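Local structure of exoenzyme S synthesis protein C (Pseudomonas aeruginosa, 3KXY) at residues 24-32 with 40-48; 56-65 with 122-132. The protein binds and inhibits the antiactivator ExsD, so that ExsA can activate transcription of the type III secretion genes. The protein carries 2 engineered substitutions. One frame throughout, in Å; residues are numbered along the deposited sequence.

In the fold
Both contacts are built on the one antiparallel sheet of this CesT-family, type III chaperone-like fold. Contact 1 pairs strand 30-35, outermost within this chain, with 39-46 in a hairpin; at Ser32 a strand of another protein's chain pairs with it, so the sheet runs on across the interface. Contact 2 lies on the next strand, 51-60, and packs its end and the following turn against the last part of helix 108-128 and the C-terminal tail. The two centres are about 24 Å apart, on opposite sides of the centre of the chain. They nevertheless meet directly: Gly40 O lies 2.9 Å from Asp57 N, a probable hydrogen bond between the neighbouring strands 39-46 and 51-60.

Contact 1 (24-32 with 40-48); sequences SLDEEGMAS and GVTLLLLAE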
loop_
_atom_site.group_PDB
_atom_site.type_symbol
_atom_site.label_atom_id
_atom_site.label_comp_id
_atom_site.label_asym_id
_atom_site.label_seq_id
_atom_site.Cartn_x
_atom_site.Cartn_y
_atom_site.Cartn_z
ATOM N N SER J 24 10.873 10.975 18.649
ATOM C CA SER J 24 9.959 10.007 19.246
ATOM C C SER J 24 8.560 10.105 18.642
ATOM O O SER J 24 8.257 11.040 17.900
ATOM C CB SER J 24 9.899 10.197 20.763
ATOM O OG SER J 24 9.631 11.547 21.099
ATOM N N LEU J 25 7.714 9.132 18.965
ATOM C CA LEU J 25 6.353 9.090 18.437
ATOM C C LEU J 25 5.371 9.839 19.334
ATOM O O LEU J 25 5.617 10.020 20.529
ATOM C CB LEU J 25 5.900 7.640 18.256
ATOM C CG LEU J 25 6.733 6.779 17.303
ATOM C CD1 LEU J 25 6.257 5.337 17.329
ATOM C CD2 LEU J 25 6.692 7.335 15.887
ATOM N N ASP J 26 4.259 10.274 18.747
ATOM C CA ASP J 26 3.218 10.991 19.478
ATOM C C ASP J 26 2.431 10.065 20.395
ATOM O O ASP J 26 2.736 8.878 20.512
ATOM C CB ASP J 26 2.243 11.657 18.505
ATOM C CG ASP J 26 2.787 12.939 17.916
ATOM O OD1 ASP J 26 2.006 13.663 17.264
ATOM O OD2 ASP J 26 3.988 13.225 18.108
ATOM N N GLU J 27 1.412 10.622 21.041
ATOM C CA GLU J 27 0.464 9.823 21.802
ATOM C C GLU J 27 -0.332 8.989 20.811
ATOM O O GLU J 27 -0.813 7.902 21.135
ATOM C CB GLU J 27 -0.474 10.722 22.610
ATOM C CG GLU J 27 0.232 11.789 23.436
ATOM C CD GLU J 27 0.742 12.946 22.592
ATOM O OE1 GLU J 27 0.256 13.115 21.454
ATOM O OE2 GLU J 27 1.626 13.689 23.068
ATOM N N GLU J 28 -0.465 9.514 19.596
ATOM C CA GLU J 28 -1.108 8.802 18.501
ATOM C C GLU J 28 -0.092 7.947 17.756
ATOM O O GLU J 28 -0.436 7.235 16.812
ATOM C CB GLU J 28 -1.761 9.792 17.534
ATOM C CG GLU J 28 -3.033 10.432 18.061
ATOM C CD GLU J 28 -4.193 9.457 18.110
ATOM O OE1 GLU J 28 -4.122 8.413 17.428
ATOM O OE2 GLU J 28 -5.177 9.736 18.827
ATOM N N GLY J 29 1.164 8.027 18.184
ATOM C CA GLY J 29 2.233 7.266 17.565
ATOM C C GLY J 29 2.647 7.835 16.221
ATOM O O GLY J 29 2.806 7.099 15.248
ATOM N N MET J 30 2.821 9.152 16.168
ATOM C CA MET J 30 3.185 9.824 14.927
ATOM C C MET J 30 4.396 10.734 15.106
ATOM O O MET J 30 4.661 11.227 16.202
ATOM C CB MET J 30 1.999 10.632 14.388
ATOM C CG MET J 30 0.765 9.798 14.079
ATOM S SD MET J 30 -0.637 10.790 13.528
ATOM C CE MET J 30 0.025 11.536 12.041
ATOM N N ALA J 31 5.129 10.947 14.017
ATOM C CA ALA J 31 6.283 11.839 14.017
ATOM C C ALA J 31 6.553 12.312 12.595
ATOM O O ALA J 31 6.587 11.507 11.667
ATOM C CB ALA J 31 7.501 11.134 14.586
ATOM N N SER J 32 6.742 13.615 12.423
ATOM C CA SER J 32 6.931 14.177 11.091
ATOM C C SER J 32 8.286 14.855 10.921
ATOM O O SER J 32 8.845 15.401 11.872
ATOM C CB SER J 32 5.802 15.154 10.751
ATOM O OG SER J 32 4.556 14.483 10.673
ATOM N N GLY J 40 7.914 16.674 2.947
ATOM C CA GLY J 40 7.500 16.310 4.290
ATOM C C GLY J 40 7.202 14.827 4.414
ATOM O O GLY J 40 6.519 14.247 3.571
ATOM N N VAL J 41 7.718 14.213 5.473
ATOM C CA VAL J 41 7.508 12.791 5.712
ATOM C C VAL J 41 6.926 12.564 7.104
ATOM O O VAL J 41 7.379 13.159 8.078
ATOM C CB VAL J 41 8.821 11.993 5.559
ATOM C CG1 VAL J 41 8.619 10.536 5.954
ATOM C CG2 VAL J 41 9.342 12.100 4.133
ATOM N N THR J 42 5.913 11.707 7.191
ATOM C CA THR J 42 5.268 11.422 8.466
ATOM C C THR J 42 5.340 9.937 8.809
ATOM O O THR J 42 5.079 9.082 7.962
ATOM C CB THR J 42 3.797 11.887 8.473
ATOM O OG1 THR J 42 3.736 13.293 8.200
ATOM C CG2 THR J 42 3.151 11.613 9.824
ATOM N N LEU J 43 5.703 9.641 10.053
ATOM C CA LEU J 43 5.800 8.265 10.524
ATOM C C LEU J 43 4.542 7.882 11.295
ATOM O O LEU J 43 4.081 8.631 12.155
ATOM C CB LEU J 43 7.030 8.090 11.418
ATOM C CG LEU J 43 8.339 8.726 10.943
ATOM C CD1 LEU J 43 9.440 8.503 11.967
ATOM C CD2 LEU J 43 8.751 8.188 9.583
ATOM N N LEU J 44 3.997 6.711 10.985
ATOM C CA LEU J 44 2.768 6.241 11.613
ATOM C C LEU J 44 2.928 4.823 12.144
ATOM O O LEU J 44 3.043 3.874 11.368
ATOM C CB LEU J 44 1.619 6.278 10.607
ATOM C CG LEU J 44 1.190 7.656 10.107
ATOM C CD1 LEU J 44 0.614 7.565 8.703
ATOM C CD2 LEU J 44 0.192 8.273 11.067
ATOM N N LEU J 45 2.933 4.677 13.465
ATOM C CA LEU J 45 3.036 3.356 14.075
ATOM C C LEU J 45 1.661 2.754 14.340
ATOM O O LEU J 45 0.862 3.309 15.096
ATOM C CB LEU J 45 3.836 3.415 15.376
ATOM C CG LEU J 45 3.908 2.096 16.150
ATOM C CD1 LEU J 45 4.559 1.011 15.306
ATOM C CD2 LEU J 45 4.652 2.275 17.463
ATOM N N LEU J 46 1.390 1.616 13.707
ATOM C CA LEU J 46 0.150 0.890 13.938
ATOM C C LEU J 46 0.413 -0.307 14.844
ATOM O O LEU J 46 0.723 -1.398 14.368
ATOM C CB LEU J 46 -0.450 0.425 12.612
ATOM C CG LEU J 46 -0.698 1.506 11.559
ATOM C CD1 LEU J 46 -1.401 0.916 10.346
ATOM C CD2 LEU J 46 -1.510 2.649 12.147
ATOM N N ALA J 47 0.294 -0.096 16.151
ATOM C CA ALA J 47 0.591 -1.140 17.126
ATOM C C ALA J 47 -0.305 -2.361 16.947
ATOM O O ALA J 47 0.097 -3.486 17.245
ATOM C CB ALA J 47 0.471 -0.595 18.542
ATOM N N GLU J 48 -1.517 -2.130 16.456
ATOM C CA GLU J 48 -2.489 -3.201 16.264
ATOM C C GLU J 48 -2.016 -4.192 15.207
ATOM O O GLU J 48 -2.001 -5.402 15.437
ATOM C CB GLU J 48 -3.848 -2.624 15.861
ATOM C CG GLU J 48 -4.211 -1.320 16.556
ATOM C CD GLU J 48 -3.502 -0.121 15.954
ATOM O OE1 GLU J 48 -3.016 -0.230 14.808
ATOM O OE2 GLU J 48 -3.433 0.933 16.622
#
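Met30, Ala31 and Ser32 pair with Leu44, Leu43 and Thr42 in antiparallel register, the strand axes running at 167° and approaching to 4.4 Å. Ala31 and Leu43 form the hydrogen-bonded pair, exchanging Leu43 N to Ala31 O (2.6 Å) and Ala31 N to Leu43 O (3.2 Å). The ladder is extended at Gly29, whose O receives Leu45 N in an almost straight bond of 3.0 Å. Positive phi (75°) at Gly29 suits a residue without a side chain at the turn into the strand.

Met30, Leu44, Ser32 and Thr42 share one face. Met30 runs alongside Leu44, both pointing the same way, and with the bend at chi3 (61°) its CG, SD and CE all curl round Leu44 CD2, a fit that suits a flexible thioether chain. Next to them Ser32 OG and Thr42 OG1 hydrogen-bond at 2.9 Å, while the methyl CG2 of Thr42 faces Met30 CE. On the other face, Ala31 CB is small enough to sit beside Leu43 CD1, and Leu25 CD1 meets Leu45 CD2 at 3.5 Å, the two side chains crossing at about a right angle; Leu11 of helix 3-18 touches both Leu25 and Leu43.

Leu43 and Leu45 thus face helix 3-18, joined by Leu25 from the loop, whereas Met30 and Thr42 pack on the partner protein's chain, into which Ser32 of the edge strand continues the sheet.

Contact 2 (56-65 with 122-132); sequences ADVVGIDVLG and AEFWQRLLPCA. Engineered in segment 56-65: Val59 (natural residue Ala). Engineered in segment 122-132: Ala132 (natural residue Asp).
Val63 O accepts the backbone N-H of Cys131 at 3.2 Å, in a nearly straight bond (168°) that ties the C-terminal tail to the turn after strand 51-60. The SG of Cys131 lies beside the backbone of Gly65, which has no side chain in the way. Around the bond the packing is apolar: Val63 CG1 reaches Pro130 CB at 3.7 Å and also touches CB of the engineered Ala132. The ring of Pro130, in the tail beyond the helix, offers a compact apolar surface to Val63.

Further in, strand 56-60 and helix 122-128 run almost parallel, their axes 5° apart in direction and 6.8 Å apart at closest approach. Val58 holds CG1 anti to its own N (chi1 -179°), which lays that methyl against the helix backbone, beside Ala122 O and Gln126 N and against Trp125 CB. The short branched side chain fits close to the helix; the backbone here is irregular, and Val58 and Val59 both bond to Val95 of strand 94-102, consistent with a beta bulge. Ala122 CB faces Ala56 CB across 4.3 Å, two small residues that let the helix lie close to the strand. Gln126 lays its aliphatic CB and CG beside Val58 O, while its outer chain is extended. The engineered Val59 sets CG1 over the Gln126 backbone and meets Leu129 CD1 with CG2 at 3.7 Å, the two side chains crossing at about a right angle. From the turn, Leu64 CD2 comes in on Leu129 CB at 3.5 Å; Ile68 of helix 68-76 also touches Leu129.

One directional bond thus ties the tail to the turn, while aliphatic side chains of strand and turn pack on helix and tail, part of this packing coming from the engineered Val59.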
loop_
_atom_site.group_PDB
_atom_site.type_symbol
_atom_site.label_atom_id
_atom_site.label_comp_id
_atom_site.label_asym_id
_atom_site.label_seq_id
_atom_site.Cartn_x
_atom_site.Cartn_y
_atom_site.Cartn_z
ATOM N N ALA J 56 4.655 10.395 2.481
ATOM C CA ALA J 56 5.561 11.347 1.854
ATOM C C ALA J 56 4.814 12.297 0.926
ATOM O O ALA J 56 4.177 11.866 -0.034
ATOM C CB ALA J 56 6.654 10.614 1.094
ATOM N N ASP J 57 4.892 13.591 1.221
ATOM C CA ASP J 57 4.276 14.605 0.373
ATOM C C ASP J 57 5.095 14.804 -0.898
ATOM O O ASP J 57 6.283 15.124 -0.838
ATOM C CB ASP J 57 4.137 15.932 1.125
ATOM C CG ASP J 57 3.158 15.848 2.284
ATOM O OD1 ASP J 57 2.563 14.769 2.487
ATOM O OD2 ASP J 57 2.983 16.864 2.990
ATOM N N VAL J 58 4.454 14.613 -2.045
ATOM C CA VAL J 58 5.129 14.725 -3.333
ATOM C C VAL J 58 4.925 16.100 -3.966
ATOM O O VAL J 58 5.842 16.921 -3.989
ATOM C CB VAL J 58 4.656 13.632 -4.307
ATOM C CG1 VAL J 58 5.382 13.756 -5.637
ATOM C CG2 VAL J 58 4.876 12.256 -3.700
ATOM N N VAL J 59 3.722 16.350 -4.478
ATOM C CA VAL J 59 3.414 17.629 -5.116
ATOM C C VAL J 59 2.034 18.165 -4.751
ATOM O O VAL J 59 1.200 17.447 -4.199
ATOM C CB VAL J 59 3.492 17.533 -6.651
ATOM C CG1 VAL J 59 4.933 17.583 -7.114
ATOM C CG2 VAL J 59 2.799 16.269 -7.141
ATOM N N GLY J 60 1.805 19.434 -5.072
ATOM C CA GLY J 60 0.509 20.055 -4.873
ATOM C C GLY J 60 -0.346 19.930 -6.119
ATOM O O GLY J 60 0.164 19.981 -7.238
ATOM N N ILE J 61 -1.650 19.769 -5.924
ATOM C CA ILE J 61 -2.571 19.556 -7.034
ATOM C C ILE J 61 -2.709 20.798 -7.914
ATOM O O ILE J 61 -3.125 20.709 -9.070
ATOM C CB ILE J 61 -3.963 19.124 -6.529
ATOM C CG1 ILE J 61 -4.825 18.616 -7.687
ATOM C CG2 ILE J 61 -4.646 20.270 -5.793
ATOM C CD1 ILE J 61 -6.206 18.166 -7.269
ATOM N N ASP J 62 -2.350 21.954 -7.365
ATOM C CA ASP J 62 -2.481 23.217 -8.088
ATOM C C ASP J 62 -1.479 23.353 -9.236
ATOM O O ASP J 62 -1.715 24.099 -10.187
ATOM C CB ASP J 62 -2.362 24.406 -7.129
ATOM C CG ASP J 62 -1.057 24.408 -6.353
ATOM O OD1 ASP J 62 -0.798 25.393 -5.631
ATOM O OD2 ASP J 62 -0.292 23.428 -6.462
ATOM N N VAL J 63 -0.366 22.632 -9.145
ATOM C CA VAL J 63 0.661 22.681 -10.182
ATOM C C VAL J 63 0.502 21.515 -11.154
ATOM O O VAL J 63 1.249 21.395 -12.127
ATOM C CB VAL J 63 2.080 22.654 -9.577
ATOM C CG1 VAL J 63 3.115 23.021 -10.629
ATOM C CG2 VAL J 63 2.169 23.606 -8.397
ATOM N N LEU J 64 -0.483 20.662 -10.888
ATOM C CA LEU J 64 -0.719 19.483 -11.715
ATOM C C LEU J 64 -1.887 19.681 -12.675
ATOM O O LEU J 64 -2.953 20.150 -12.282
ATOM C CB LEU J 64 -0.984 18.261 -10.836
ATOM C CG LEU J 64 0.107 17.887 -9.836
ATOM C CD1 LEU J 64 -0.301 16.655 -9.044
ATOM C CD2 LEU J 64 1.427 17.658 -10.552
ATOM N N GLY J 65 -1.677 19.316 -13.936
ATOM C CA GLY J 65 -2.751 19.307 -14.909
ATOM C C GLY J 65 -3.603 18.071 -14.703
ATOM O O GLY J 65 -3.109 17.046 -14.240
ATOM N N ALA J 122 9.893 10.227 -4.202
ATOM C CA ALA J 122 9.089 11.408 -3.913
ATOM C C ALA J 122 9.655 12.638 -4.610
ATOM O O ALA J 122 8.911 13.438 -5.177
ATOM C CB ALA J 122 9.007 11.638 -2.413
ATOM N N GLU J 123 10.974 12.785 -4.564
ATOM C CA GLU J 123 11.640 13.911 -5.206
ATOM C C GLU J 123 11.553 13.800 -6.721
ATOM O O GLU J 123 11.530 14.807 -7.428
ATOM C CB GLU J 123 13.103 13.990 -4.768
ATOM C CG GLU J 123 13.285 14.295 -3.293
ATOM C CD GLU J 123 14.740 14.382 -2.888
ATOM O OE1 GLU J 123 15.589 13.780 -3.579
ATOM O OE2 GLU J 123 15.035 15.052 -1.876
ATOM N N PHE J 124 11.503 12.566 -7.210
ATOM C CA PHE J 124 11.428 12.303 -8.641
ATOM C C PHE J 124 10.062 12.679 -9.208
ATOM O O PHE J 124 9.973 13.354 -10.234
ATOM C CB PHE J 124 11.737 10.831 -8.923
ATOM C CG PHE J 124 11.599 10.449 -10.366
ATOM C CD1 PHE J 124 12.626 10.692 -11.261
ATOM C CD2 PHE J 124 10.446 9.836 -10.827
ATOM C CE1 PHE J 124 12.502 10.339 -12.588
ATOM C CE2 PHE J 124 10.317 9.480 -12.153
ATOM C CZ PHE J 124 11.347 9.732 -13.035
ATOM N N TRP J 125 9.000 12.243 -8.538
ATOM C CA TRP J 125 7.642 12.564 -8.968
ATOM C C TRP J 125 7.284 14.013 -8.656
ATOM O O TRP J 125 6.325 14.555 -9.202
ATOM C CB TRP J 125 6.629 11.614 -8.325
ATOM C CG TRP J 125 6.756 10.193 -8.789
ATOM C CD1 TRP J 125 7.413 9.178 -8.153
ATOM C CD2 TRP J 125 6.217 9.629 -9.991
ATOM N NE1 TRP J 125 7.313 8.018 -8.885
ATOM C CE2 TRP J 125 6.584 8.269 -10.017
ATOM C CE3 TRP J 125 5.457 10.143 -11.047
ATOM C CZ2 TRP J 125 6.219 7.417 -11.057
ATOM C CZ3 TRP J 125 5.095 9.293 -12.079
ATOM C CH2 TRP J 125 5.476 7.947 -12.076
ATOM N N GLN J 126 8.057 14.637 -7.773
ATOM C CA GLN J 126 7.858 16.045 -7.448
ATOM C C GLN J 126 8.423 16.932 -8.553
ATOM O O GLN J 126 7.958 18.052 -8.766
ATOM C CB GLN J 126 8.515 16.390 -6.110
ATOM C CG GLN J 126 8.332 17.839 -5.678
ATOM C CD GLN J 126 9.043 18.158 -4.376
ATOM O OE1 GLN J 126 10.076 17.568 -4.056
ATOM N NE2 GLN J 126 8.494 19.101 -3.618
ATOM N N ARG J 127 9.431 16.419 -9.252
ATOM C CA ARG J 127 10.088 17.163 -10.317
ATOM C C ARG J 127 9.498 16.816 -11.681
ATOM O O ARG J 127 9.667 17.558 -12.648
ATOM C CB ARG J 127 11.595 16.884 -10.305
ATOM C CG ARG J 127 12.395 17.700 -11.308
ATOM C CD ARG J 127 13.885 17.386 -11.234
ATOM N NE ARG J 127 14.478 17.785 -9.959
ATOM C CZ ARG J 127 14.763 16.944 -8.968
ATOM N NH1 ARG J 127 14.516 15.648 -9.098
ATOM N NH2 ARG J 127 15.301 17.401 -7.844
ATOM N N LEU J 128 8.796 15.688 -11.751
ATOM C CA LEU J 128 8.246 15.203 -13.013
ATOM C C LEU J 128 6.785 15.603 -13.232
ATOM O O LEU J 128 6.420 16.075 -14.308
ATOM C CB LEU J 128 8.383 13.682 -13.100
ATOM C CG LEU J 128 7.772 13.023 -14.338
ATOM C CD1 LEU J 128 8.351 13.627 -15.608
ATOM C CD2 LEU J 128 7.985 11.516 -14.306
ATOM N N LEU J 129 5.958 15.410 -12.209
ATOM C CA LEU J 129 4.514 15.620 -12.323
ATOM C C LEU J 129 4.076 17.033 -12.729
ATOM O O LEU J 129 3.193 17.184 -13.574
ATOM C CB LEU J 129 3.804 15.199 -11.033
ATOM C CG LEU J 129 3.769 13.696 -10.751
ATOM C CD1 LEU J 129 3.033 13.417 -9.452
ATOM C CD2 LEU J 129 3.121 12.952 -11.908
ATOM N N PRO J 130 4.675 18.072 -12.121
ATOM C CA PRO J 130 4.282 19.446 -12.458
ATOM C C PRO J 130 4.289 19.699 -13.964
ATOM O O PRO J 130 5.218 19.281 -14.653
ATOM C CB PRO J 130 5.362 20.289 -11.777
ATOM C CG PRO J 130 5.794 19.467 -10.618
ATOM C CD PRO J 130 5.715 18.037 -11.077
ATOM N N CYS J 131 3.260 20.375 -14.463
ATOM C CA CYS J 131 3.157 20.671 -15.888
ATOM C C CYS J 131 3.349 22.159 -16.159
ATOM O O CYS J 131 3.381 22.592 -17.310
ATOM C CB CYS J 131 1.801 20.216 -16.432
ATOM S SG CYS J 131 0.387 21.132 -15.768
ATOM N N ALA J 132 3.473 22.937 -15.088
ATOM C CA ALA J 132 3.615 24.384 -15.200
ATOM C C ALA J 132 4.889 24.780 -15.941
ATOM O O ALA J 132 4.981 25.881 -16.487
ATOM C CB ALA J 132 3.578 25.028 -13.821
#